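Local coordinates for protein putative alpha-L-fucosidase (Bacteroides thetaiotaomicron, PDB 3EYP) that probably acts as an alpha-L-fucosidase, a family 29 glycoside hydrolase with a TIM-barrel domain that would cleave terminal fucose from glycans, at residues 16-21 / 247-252; 31-36 / 47-52; 37-42 / 127-132; 137-142 / 171-176. One frame throughout, in Å; residues are numbered along the deposited sequence.

Interaction 1 of 4, residues 16-21 / 247-252; sequences EWYNRE and DAYIPA
At W17 a chi1 of 166° turns CG away from the backbone N and swings the indole out from helix 12-20 to P251. Y18 has a chi1 of -109°, and this brings its phenol end to the same proline. The contact lies in the TIM barrel, at the end where the parallel strands begin: helix 12-20 runs into strand 22-26, and residues 247-252 lead into strand 253-257. P251 packs against both aromatic side chains. Its CG lies 3.6 Å from W17 CZ3, and the indole and the proline ring run past one another in opposite senses. Its CB lies 3.5 Å from Y18 OH. W17 CZ3 also stands over the centre of one face of the Y18 ring, 3.5 Å above its plane. A252 O comes to the indole edge, near the ring plane, 3.1 Å from W17 CH2; its hydrogen bond comes from S290 OG. W17 NE1 bonds E253 OE1. With an alanine here, P251 would lose its indole neighbour, and E253 is likely to be left without that N-H donor. Y18 OH also bonds N289 O, on the way into strand 291-295. Water 1 bridges the two phenols, 3.1 Å from Y249 OH and, by a weak bond, 3.1 Å from Y18 OH.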
# COMPACT_ATOMS: atom_id res chain seq x y z
N GLU A 16 2.00 -9.39 -6.68
CA GLU A 16 3.03 -8.41 -7.11
C GLU A 16 2.90 -7.11 -6.28
O GLU A 16 3.87 -6.58 -5.73
CB GLU A 16 2.90 -8.17 -8.62
CG GLU A 16 3.86 -7.09 -9.18
CD GLU A 16 3.36 -5.67 -8.92
OE1 GLU A 16 2.15 -5.42 -9.17
OE2 GLU A 16 4.17 -4.82 -8.45
N TRP A 17 1.66 -6.69 -6.13
CA TRP A 17 1.31 -5.46 -5.38
C TRP A 17 1.66 -5.59 -3.91
O TRP A 17 2.29 -4.73 -3.31
CB TRP A 17 -0.19 -5.14 -5.56
CG TRP A 17 -0.78 -4.14 -4.61
CD1 TRP A 17 -0.84 -2.79 -4.78
CD2 TRP A 17 -1.47 -4.42 -3.37
NE1 TRP A 17 -1.52 -2.20 -3.72
CE2 TRP A 17 -1.89 -3.18 -2.83
CE3 TRP A 17 -1.70 -5.58 -2.64
CZ2 TRP A 17 -2.55 -3.08 -1.62
CZ3 TRP A 17 -2.35 -5.48 -1.43
CH2 TRP A 17 -2.79 -4.23 -0.93
N TYR A 18 1.34 -6.75 -3.34
CA TYR A 18 1.64 -6.97 -1.93
C TYR A 18 3.15 -6.85 -1.66
O TYR A 18 3.61 -6.31 -0.64
CB TYR A 18 1.11 -8.35 -1.46
CG TYR A 18 -0.08 -8.30 -0.53
CD1 TYR A 18 -1.20 -9.11 -0.76
CD2 TYR A 18 -0.05 -7.49 0.60
CE1 TYR A 18 -2.26 -9.11 0.13
CE2 TYR A 18 -1.11 -7.46 1.48
CZ TYR A 18 -2.22 -8.25 1.22
OH TYR A 18 -3.27 -8.24 2.10
N ASN A 19 3.92 -7.38 -2.60
CA ASN A 19 5.36 -7.46 -2.47
C ASN A 19 6.07 -6.11 -2.55
O ASN A 19 7.24 -5.95 -2.14
CB ASN A 19 5.93 -8.42 -3.52
CG ASN A 19 7.37 -8.79 -3.22
OD1 ASN A 19 7.75 -9.03 -2.06
ND2 ASN A 19 8.20 -8.74 -4.26
N ARG A 20 5.35 -5.12 -3.06
CA ARG A 20 5.92 -3.74 -3.18
C ARG A 20 6.18 -3.12 -1.79
O ARG A 20 7.15 -2.42 -1.50
CB ARG A 20 4.97 -2.82 -3.96
CG ARG A 20 4.64 -3.26 -5.36
CD ARG A 20 3.72 -2.21 -6.02
NE ARG A 20 3.10 -2.70 -7.24
CZ ARG A 20 2.03 -2.15 -7.82
NH1 ARG A 20 1.45 -1.06 -7.33
NH2 ARG A 20 1.55 -2.67 -8.90
N GLU A 21 5.26 -3.46 -0.92
CA GLU A 21 5.20 -2.98 0.50
C GLU A 21 4.83 -1.54 0.63
O GLU A 21 3.88 -1.19 1.31
CB GLU A 21 6.47 -3.34 1.27
CG GLU A 21 6.53 -4.84 1.44
CD GLU A 21 7.61 -5.37 2.36
OE1 GLU A 21 8.44 -4.60 2.87
OE2 GLU A 21 7.59 -6.62 2.53
N ASP A 247 -16.73 -12.17 0.60
CA ASP A 247 -17.01 -12.80 -0.69
C ASP A 247 -16.02 -12.53 -1.82
O ASP A 247 -16.10 -13.16 -2.87
CB ASP A 247 -18.43 -12.56 -1.21
CG ASP A 247 -18.72 -11.10 -1.59
OD1 ASP A 247 -17.79 -10.34 -1.87
OD2 ASP A 247 -19.93 -10.74 -1.62
N ALA A 248 -15.06 -11.67 -1.53
CA ALA A 248 -14.05 -11.23 -2.48
C ALA A 248 -12.71 -11.04 -1.89
O ALA A 248 -12.55 -10.54 -0.77
CB ALA A 248 -14.53 -9.91 -3.21
N TYR A 249 -11.69 -11.32 -2.68
CA TYR A 249 -10.28 -11.12 -2.26
C TYR A 249 -9.82 -9.83 -2.92
O TYR A 249 -9.60 -9.77 -4.13
CB TYR A 249 -9.41 -12.29 -2.66
CG TYR A 249 -8.07 -12.33 -1.94
CD1 TYR A 249 -7.83 -13.26 -0.94
CD2 TYR A 249 -7.04 -11.46 -2.29
CE1 TYR A 249 -6.60 -13.29 -0.26
CE2 TYR A 249 -5.82 -11.49 -1.63
CZ TYR A 249 -5.60 -12.39 -0.63
OH TYR A 249 -4.35 -12.41 0.03
N ILE A 250 -9.86 -8.79 -2.12
CA ILE A 250 -9.52 -7.41 -2.56
C ILE A 250 -8.85 -6.74 -1.40
O ILE A 250 -9.52 -6.11 -0.54
CB ILE A 250 -10.77 -6.59 -2.97
CG1 ILE A 250 -11.68 -7.36 -3.91
CG2 ILE A 250 -10.34 -5.30 -3.67
CD1 ILE A 250 -13.11 -6.83 -4.01
N PRO A 251 -7.53 -6.89 -1.30
CA PRO A 251 -6.86 -6.43 -0.13
C PRO A 251 -6.84 -4.91 0.01
O PRO A 251 -7.00 -4.18 -0.97
CB PRO A 251 -5.43 -6.96 -0.28
CG PRO A 251 -5.30 -7.47 -1.63
CD PRO A 251 -6.64 -7.55 -2.27
N ALA A 252 -6.70 -4.46 1.22
CA ALA A 252 -6.64 -3.03 1.55
C ALA A 252 -5.34 -2.36 1.15
O ALA A 252 -4.21 -2.81 1.47
CB ALA A 252 -6.89 -2.78 3.05
O HOH W 1 -2.94 -11.27 2.56

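Interaction 2 of 4, residues 31-36 / 47-52; sequences NTFEEY and AIFNPT
F33 and the residues I48 to P51 meet inside the long loop that follows strand 22-26 of the TIM barrel and leads to helix 56-65. The contact folds this loop back on itself at the end of the barrel where the strands finish. F33 carries most of the contact. Its CG is anti to the carbonyl carbon, beside the backbone N (chi1 -68°), and the ring lies against the backbone of 48-51. N50 N sits over the centre of one ring face, 3.7 Å above the plane. F49 CA is over the same face, nearer the rim. I48 O approaches the root of the side chain, 3.4 Å from F33 CB. The far end of the ring reaches the proline: F33 CZ is 3.7 Å from P51 CD, and the proline lies roughly square across the F33 side chain. The F33 and F49 rings meet obliquely, with centroids 5.2 Å apart and planes at 66°. F49 is buried, and its ring also meets those of F28 and F81. P51 CD lies over one face of the F49 ring, toward its rim. R300 NE bonds T32 O. The turn N31 to E34, which carries F33, is closed by E34 N to N31 O, 3.0 Å. At the outer edge I48 puts CG1 between its backbone N and carbonyl carbon (chi1 74°), and from there its CD1 reaches E34 CG at 3.6 Å.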
# COMPACT_ATOMS: atom_id res chain seq x y z
N ASN A 31 -3.52 22.88 -8.80
CA ASN A 31 -3.78 23.29 -7.39
C ASN A 31 -2.55 23.86 -6.68
O ASN A 31 -2.61 24.75 -5.82
CB ASN A 31 -4.30 22.14 -6.50
CG ASN A 31 -5.69 21.65 -6.84
OD1 ASN A 31 -6.41 22.20 -7.63
ND2 ASN A 31 -6.09 20.56 -6.15
N THR A 32 -1.41 23.31 -7.05
CA THR A 32 -0.14 23.60 -6.45
C THR A 32 0.24 25.07 -6.68
O THR A 32 1.00 25.64 -5.93
CB THR A 32 1.02 22.76 -7.09
OG1 THR A 32 0.69 21.36 -7.07
CG2 THR A 32 2.37 22.99 -6.38
N PHE A 33 -0.33 25.62 -7.72
CA PHE A 33 0.03 27.00 -8.17
C PHE A 33 -1.00 28.00 -7.73
O PHE A 33 -0.87 29.24 -7.95
CB PHE A 33 0.28 27.04 -9.66
CG PHE A 33 1.50 26.30 -10.02
CD1 PHE A 33 2.71 26.91 -9.98
CD2 PHE A 33 1.45 24.92 -10.20
CE1 PHE A 33 3.87 26.18 -10.22
CE2 PHE A 33 2.59 24.21 -10.43
CZ PHE A 33 3.78 24.82 -10.42
N GLU A 34 -2.01 27.46 -7.05
CA GLU A 34 -3.01 28.30 -6.39
C GLU A 34 -2.62 28.47 -4.96
O GLU A 34 -1.76 27.75 -4.46
CB GLU A 34 -4.41 27.70 -6.46
CG GLU A 34 -5.04 27.60 -7.84
CD GLU A 34 -6.57 27.60 -7.77
OE1 GLU A 34 -7.22 26.54 -7.62
OE2 GLU A 34 -7.17 28.69 -7.83
N GLU A 35 -3.27 29.42 -4.29
CA GLU A 35 -2.97 29.70 -2.88
C GLU A 35 -3.88 28.86 -1.97
O GLU A 35 -5.09 28.99 -1.94
CB GLU A 35 -3.07 31.19 -2.57
CG GLU A 35 -2.29 32.10 -3.52
CD GLU A 35 -0.79 31.78 -3.67
OE1 GLU A 35 -0.08 31.62 -2.65
OE2 GLU A 35 -0.32 31.73 -4.83
N TYR A 36 -3.23 27.94 -1.30
CA TYR A 36 -3.87 27.08 -0.34
C TYR A 36 -5.04 26.31 -0.88
O TYR A 36 -6.11 26.37 -0.31
CB TYR A 36 -4.39 27.92 0.81
CG TYR A 36 -3.35 28.44 1.73
CD1 TYR A 36 -2.53 27.57 2.41
CD2 TYR A 36 -3.26 29.80 2.00
CE1 TYR A 36 -1.59 28.03 3.29
CE2 TYR A 36 -2.34 30.28 2.89
CZ TYR A 36 -1.51 29.40 3.54
OH TYR A 36 -0.57 29.86 4.42
N ALA A 47 -2.87 28.95 -17.49
CA ALA A 47 -1.65 29.77 -17.55
C ALA A 47 -0.79 29.68 -16.26
O ALA A 47 0.44 29.79 -16.30
CB ALA A 47 -1.97 31.26 -17.78
N ILE A 48 -1.47 29.55 -15.12
CA ILE A 48 -0.76 29.58 -13.82
C ILE A 48 0.15 28.39 -13.58
O ILE A 48 0.98 28.42 -12.68
CB ILE A 48 -1.71 29.75 -12.57
CG1 ILE A 48 -2.49 28.45 -12.26
CG2 ILE A 48 -2.72 30.88 -12.77
CD1 ILE A 48 -3.30 28.54 -10.87
N PHE A 49 0.00 27.34 -14.37
CA PHE A 49 0.81 26.15 -14.16
C PHE A 49 2.17 26.39 -14.78
O PHE A 49 2.35 26.48 -15.97
CB PHE A 49 0.16 24.87 -14.74
CG PHE A 49 0.98 23.62 -14.50
CD1 PHE A 49 0.84 22.91 -13.32
CD2 PHE A 49 1.91 23.17 -15.43
CE1 PHE A 49 1.55 21.75 -13.06
CE2 PHE A 49 2.66 22.00 -15.17
CZ PHE A 49 2.46 21.28 -13.99
N ASN A 50 3.14 26.46 -13.90
CA ASN A 50 4.44 26.91 -14.27
C ASN A 50 5.57 26.53 -13.32
O ASN A 50 6.21 27.42 -12.75
CB ASN A 50 4.39 28.45 -14.38
CG ASN A 50 5.52 28.98 -15.17
OD1 ASN A 50 6.10 28.28 -16.00
ND2 ASN A 50 5.86 30.23 -14.93
N PRO A 51 5.87 25.23 -13.19
CA PRO A 51 7.02 24.83 -12.35
C PRO A 51 8.32 25.31 -12.91
O PRO A 51 8.48 25.37 -14.10
CB PRO A 51 6.95 23.33 -12.35
CG PRO A 51 6.15 22.97 -13.60
CD PRO A 51 5.16 24.07 -13.75
N THR A 52 9.23 25.68 -12.02
CA THR A 52 10.41 26.45 -12.45
C THR A 52 11.69 25.67 -12.48
O THR A 52 12.65 26.08 -13.11
CB THR A 52 10.56 27.72 -11.66
OG1 THR A 52 10.56 27.46 -10.24
CG2 THR A 52 9.37 28.69 -12.07

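Interaction 3 of 4, residues 37-42 / 127-132; sequences VNEGDG and HDRHEH
The R129 guanidinium meets E39 with its edge. NH1 and NH2 both point end-on at one oxygen, E39 OE1, which lies near the guanidinium plane. The carboxylate is turned almost square to that plane, at 87°. R129 NH1 takes the anti lone pair of E39 OE1 at 2.9 Å, while NH2 comes from above the carboxylate plane at 3.0 Å. The H130 ring is also used at its edge: ND1 gives a bond to G42 O, 2.8 Å, lying in both the ring plane and the carbonyl plane, on a lone pair. Y91 stacks on this ring. NH1 of R129 has a second acceptor, G40 O, also at 2.9 Å but tilted from the guanidinium plane. The arginine chain runs extended from CG to NE, which carries its charge across to E39 and G40. A leucine in its place would be too short and uncharged; E39 would probably lose its charge mate, and G40 O its donor. The other oxygen, E39 OE2, bonds a glycerol, probably from the crystallisation liquor. At G42 the backbone passes so close to H130 CA that a side chain would clash, and at its backbone angles (phi 84°) a CB would also press on the carbonyl O of D41. D128 is the N-cap of the short, weakly bonded helix 129-132, its OD1 accepting from E131 N at 3.0 Å; its OD2 pairs with K76 of strand 70-76. The contact therefore joins the TIM-barrel loop after strand 22-26 to the loop and short helix after strand 119-124, with helix 139-155 packed against D128 and E131.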
# COMPACT_ATOMS: atom_id res chain seq x y z
N VAL A 37 -4.84 25.61 -1.98
CA VAL A 37 -5.88 24.75 -2.60
C VAL A 37 -5.52 23.28 -2.62
O VAL A 37 -4.45 22.89 -3.12
CB VAL A 37 -6.27 25.26 -4.03
CG1 VAL A 37 -7.23 24.33 -4.68
CG2 VAL A 37 -6.83 26.68 -3.95
N ASN A 38 -6.42 22.48 -2.06
CA ASN A 38 -6.33 21.04 -2.14
C ASN A 38 -7.32 20.34 -3.00
O ASN A 38 -7.14 19.20 -3.40
CB ASN A 38 -6.36 20.44 -0.73
CG ASN A 38 -5.16 20.80 0.09
OD1 ASN A 38 -3.99 20.60 -0.31
ND2 ASN A 38 -5.41 21.34 1.29
N GLU A 39 -8.38 21.05 -3.25
CA GLU A 39 -9.46 20.64 -4.06
C GLU A 39 -9.86 21.81 -4.95
O GLU A 39 -10.52 22.73 -4.52
CB GLU A 39 -10.68 20.20 -3.21
CG GLU A 39 -10.45 18.97 -2.40
CD GLU A 39 -10.33 17.69 -3.23
OE1 GLU A 39 -10.68 17.68 -4.44
OE2 GLU A 39 -9.90 16.66 -2.64
N GLY A 40 -9.42 21.73 -6.19
CA GLY A 40 -9.61 22.80 -7.15
C GLY A 40 -10.95 22.73 -7.87
O GLY A 40 -11.57 21.67 -7.98
N ASP A 41 -11.40 23.87 -8.33
CA ASP A 41 -12.78 24.02 -8.87
C ASP A 41 -12.92 23.85 -10.38
O ASP A 41 -14.01 23.84 -10.92
CB ASP A 41 -13.45 25.30 -8.36
CG ASP A 41 -12.78 26.59 -8.81
OD1 ASP A 41 -11.79 26.58 -9.58
OD2 ASP A 41 -13.25 27.66 -8.33
N GLY A 42 -11.80 23.67 -11.05
CA GLY A 42 -11.84 23.57 -12.51
C GLY A 42 -11.84 24.94 -13.21
O GLY A 42 -11.92 25.04 -14.45
N HIS A 127 -14.24 11.66 -10.96
CA HIS A 127 -15.05 12.87 -10.86
C HIS A 127 -14.20 14.02 -11.43
O HIS A 127 -13.04 14.19 -11.07
CB HIS A 127 -15.50 13.19 -9.44
CG HIS A 127 -16.27 14.47 -9.32
ND1 HIS A 127 -17.48 14.70 -9.97
CD2 HIS A 127 -16.02 15.58 -8.59
CE1 HIS A 127 -17.93 15.90 -9.63
NE2 HIS A 127 -17.05 16.46 -8.82
N ASP A 128 -14.81 14.76 -12.34
CA ASP A 128 -14.09 15.88 -13.07
C ASP A 128 -14.91 17.13 -13.00
O ASP A 128 -15.96 17.28 -13.69
CB ASP A 128 -13.81 15.40 -14.53
CG ASP A 128 -12.91 16.34 -15.32
OD1 ASP A 128 -13.02 17.56 -15.18
OD2 ASP A 128 -12.07 15.80 -16.09
N ARG A 129 -14.48 18.03 -12.15
CA ARG A 129 -15.19 19.27 -11.91
C ARG A 129 -15.15 20.18 -13.13
O ARG A 129 -16.10 20.95 -13.38
CB ARG A 129 -14.65 20.01 -10.68
CG ARG A 129 -14.95 19.34 -9.40
CD ARG A 129 -14.11 19.90 -8.30
NE ARG A 129 -14.25 19.15 -7.07
CZ ARG A 129 -13.28 18.85 -6.25
NH1 ARG A 129 -12.03 19.20 -6.55
NH2 ARG A 129 -13.54 18.12 -5.17
N HIS A 130 -14.12 20.03 -13.96
CA HIS A 130 -13.93 20.96 -15.07
C HIS A 130 -14.97 20.63 -16.11
O HIS A 130 -15.68 21.49 -16.61
CB HIS A 130 -12.48 20.91 -15.66
CG HIS A 130 -12.28 21.88 -16.79
ND1 HIS A 130 -12.07 23.23 -16.59
CD2 HIS A 130 -12.29 21.70 -18.14
CE1 HIS A 130 -11.98 23.85 -17.77
NE2 HIS A 130 -12.11 22.93 -18.73
N GLU A 131 -15.14 19.33 -16.34
CA GLU A 131 -16.02 18.87 -17.39
C GLU A 131 -17.40 19.17 -16.99
O GLU A 131 -18.28 19.47 -17.85
CB GLU A 131 -15.80 17.39 -17.69
CG GLU A 131 -14.48 17.14 -18.48
CD GLU A 131 -14.59 17.50 -19.92
OE1 GLU A 131 -15.60 17.14 -20.55
OE2 GLU A 131 -13.66 18.11 -20.44
N HIS A 132 -17.62 19.10 -15.67
CA HIS A 132 -18.97 19.43 -15.10
C HIS A 132 -19.42 20.87 -15.31
O HIS A 132 -20.62 21.16 -15.28
CB HIS A 132 -19.10 19.08 -13.61
CG HIS A 132 -19.63 17.69 -13.35
ND1 HIS A 132 -20.96 17.36 -13.46
CD2 HIS A 132 -19.01 16.59 -12.87
CE1 HIS A 132 -21.13 16.08 -13.12
NE2 HIS A 132 -19.96 15.59 -12.75

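Interaction 4 of 4, residues 137-142 / 171-176; sequences YTTERY and DELTTP
E172 faces Y137 and T139 across a water rather than by direct bonds. The contact belongs to the TIM barrel. It sets the loop after strand 162-164, just before helix 175-188, beside the first turn of helix 139-155. Along 171-176, E172 is the first residue to take part. Its OE1 accepts a hydrogen bond from water 2 at 2.6 Å. The same water lies in the plane of the Y137 ring, at its edge, 2.6 Å from Y137 OH. T139 OG1 is its third partner, at 3.1 Å. One water thus ties a carboxylate to two hydroxyls, while the direct approaches between the side chains are loose. The backbone of E172 takes part too: its O faces T139 CG2. H132 stacks on Y137 and also touches E172, which links this corner to helix 129-132. L173 follows and is buried. Its chi1 of -55° sets CG anti to the carbonyl carbon, and CD2, the branch not extended, meets 137-142. L173 CD2 lies 4.4 Å from Y142 CD2 and 4.4 Å from T139 CG2. Y178 and W181 of helix 175-188 pack on the same leucine, and N199 ND2 bonds its carbonyl. T174 then takes the N-cap position of that helix. The two segments thus bring two helix starts together. On the facing side Y142 is held at its far end, where its OH bonds K76 NZ. T138 caps helix 139-155 with its side chain, OG1 accepting from R141 N at 3.0 Å.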
# COMPACT_ATOMS: atom_id res chain seq x y z
N TYR A 137 -22.44 18.71 -20.48
CA TYR A 137 -21.95 17.57 -19.73
C TYR A 137 -23.06 16.53 -19.62
O TYR A 137 -24.21 16.85 -19.30
CB TYR A 137 -21.46 17.96 -18.34
CG TYR A 137 -20.95 16.75 -17.53
CD1 TYR A 137 -19.59 16.51 -17.40
CD2 TYR A 137 -21.82 15.85 -16.95
CE1 TYR A 137 -19.10 15.43 -16.67
CE2 TYR A 137 -21.35 14.72 -16.22
CZ TYR A 137 -19.97 14.54 -16.07
OH TYR A 137 -19.42 13.47 -15.38
N THR A 138 -22.70 15.31 -19.96
CA THR A 138 -23.51 14.13 -19.62
C THR A 138 -22.61 12.95 -19.23
O THR A 138 -21.43 12.87 -19.62
CB THR A 138 -24.41 13.59 -20.75
OG1 THR A 138 -23.60 13.00 -21.76
CG2 THR A 138 -25.35 14.69 -21.35
N THR A 139 -23.20 12.00 -18.53
CA THR A 139 -22.41 10.86 -18.01
C THR A 139 -21.89 10.08 -19.20
O THR A 139 -20.74 9.71 -19.24
CB THR A 139 -23.21 10.01 -16.95
OG1 THR A 139 -23.47 10.86 -15.83
CG2 THR A 139 -22.40 8.78 -16.46
N GLU A 140 -22.73 9.90 -20.20
CA GLU A 140 -22.39 9.09 -21.36
C GLU A 140 -21.24 9.75 -22.12
O GLU A 140 -20.34 9.09 -22.70
CB GLU A 140 -23.59 8.96 -22.31
CG GLU A 140 -23.37 8.11 -23.53
CD GLU A 140 -23.16 6.63 -23.16
OE1 GLU A 140 -23.33 6.26 -21.96
OE2 GLU A 140 -22.80 5.86 -24.07
N ARG A 141 -21.29 11.06 -22.13
CA ARG A 141 -20.30 11.85 -22.87
C ARG A 141 -18.96 11.78 -22.13
O ARG A 141 -17.88 11.66 -22.70
CB ARG A 141 -20.71 13.32 -22.99
CG ARG A 141 -21.59 13.76 -24.17
CD ARG A 141 -21.70 15.35 -24.13
NE ARG A 141 -21.13 16.06 -25.28
CZ ARG A 141 -20.26 17.08 -25.23
NH1 ARG A 141 -19.79 17.54 -24.08
NH2 ARG A 141 -19.87 17.64 -26.37
N TYR A 142 -19.06 11.88 -20.83
CA TYR A 142 -17.90 11.96 -19.99
C TYR A 142 -17.23 10.58 -20.02
O TYR A 142 -16.02 10.43 -19.95
CB TYR A 142 -18.25 12.35 -18.57
CG TYR A 142 -17.01 12.29 -17.67
CD1 TYR A 142 -16.04 13.29 -17.74
CD2 TYR A 142 -16.77 11.22 -16.82
CE1 TYR A 142 -14.91 13.25 -16.97
CE2 TYR A 142 -15.61 11.17 -16.06
CZ TYR A 142 -14.68 12.21 -16.14
OH TYR A 142 -13.53 12.22 -15.37
N ASP A 171 -20.13 9.46 -7.30
CA ASP A 171 -21.37 8.72 -7.04
C ASP A 171 -22.28 8.60 -8.26
O ASP A 171 -23.04 7.66 -8.37
CB ASP A 171 -22.08 9.37 -5.86
CG ASP A 171 -21.08 9.83 -4.80
OD1 ASP A 171 -20.82 8.95 -3.93
OD2 ASP A 171 -20.52 11.03 -4.91
N GLU A 172 -22.13 9.52 -9.20
CA GLU A 172 -22.97 9.53 -10.41
C GLU A 172 -22.48 8.48 -11.40
O GLU A 172 -23.18 8.09 -12.35
CB GLU A 172 -22.99 10.90 -11.13
CG GLU A 172 -23.42 12.11 -10.31
CD GLU A 172 -23.32 13.45 -11.12
OE1 GLU A 172 -22.95 13.42 -12.34
OE2 GLU A 172 -23.62 14.52 -10.52
N LEU A 173 -21.24 8.06 -11.21
CA LEU A 173 -20.61 7.12 -12.14
C LEU A 173 -21.08 5.68 -11.84
O LEU A 173 -20.99 5.19 -10.72
CB LEU A 173 -19.09 7.23 -12.05
CG LEU A 173 -18.57 8.64 -12.28
CD1 LEU A 173 -17.05 8.64 -12.12
CD2 LEU A 173 -18.96 9.06 -13.68
N THR A 174 -21.64 5.06 -12.86
CA THR A 174 -22.28 3.75 -12.72
C THR A 174 -21.36 2.63 -13.04
O THR A 174 -20.35 2.80 -13.71
CB THR A 174 -23.47 3.60 -13.68
OG1 THR A 174 -23.01 3.70 -15.02
CG2 THR A 174 -24.50 4.65 -13.43
N THR A 175 -21.78 1.43 -12.67
CA THR A 175 -20.90 0.27 -12.85
C THR A 175 -20.54 0.07 -14.32
O THR A 175 -19.38 -0.19 -14.65
CB THR A 175 -21.47 -1.03 -12.17
OG1 THR A 175 -21.55 -0.74 -10.80
CG2 THR A 175 -20.52 -2.20 -12.22
N PRO A 176 -21.52 0.19 -15.22
CA PRO A 176 -21.21 -0.04 -16.64
C PRO A 176 -20.22 0.97 -17.26
O PRO A 176 -19.51 0.64 -18.18
CB PRO A 176 -22.59 0.07 -17.32
CG PRO A 176 -23.58 -0.39 -16.23
CD PRO A 176 -22.97 0.26 -14.98
O HOH W 2 -21.33 12.25 -14.03

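Interactions 2, 3 and 4 form a chain of contacts among loops at the end of the barrel where the strands finish, the end that carries the active site in TIM-barrel enzymes. Interactions 2 and 3 have centres about 15 Å apart and touch where N31 packs on V37, N38 and G40. Interactions 3 and 4, about 16 Å apart between centres, touch where E131 O lies 3.3 Å from Y137 CD1, and K76 reaches both D128 and Y142. The glycerol at E39 may mark a pocket beside interaction 3. Interaction 1 is buried at the other end of the barrel, where the strands begin, with its centre about 28 to 35 Å from those of the other three.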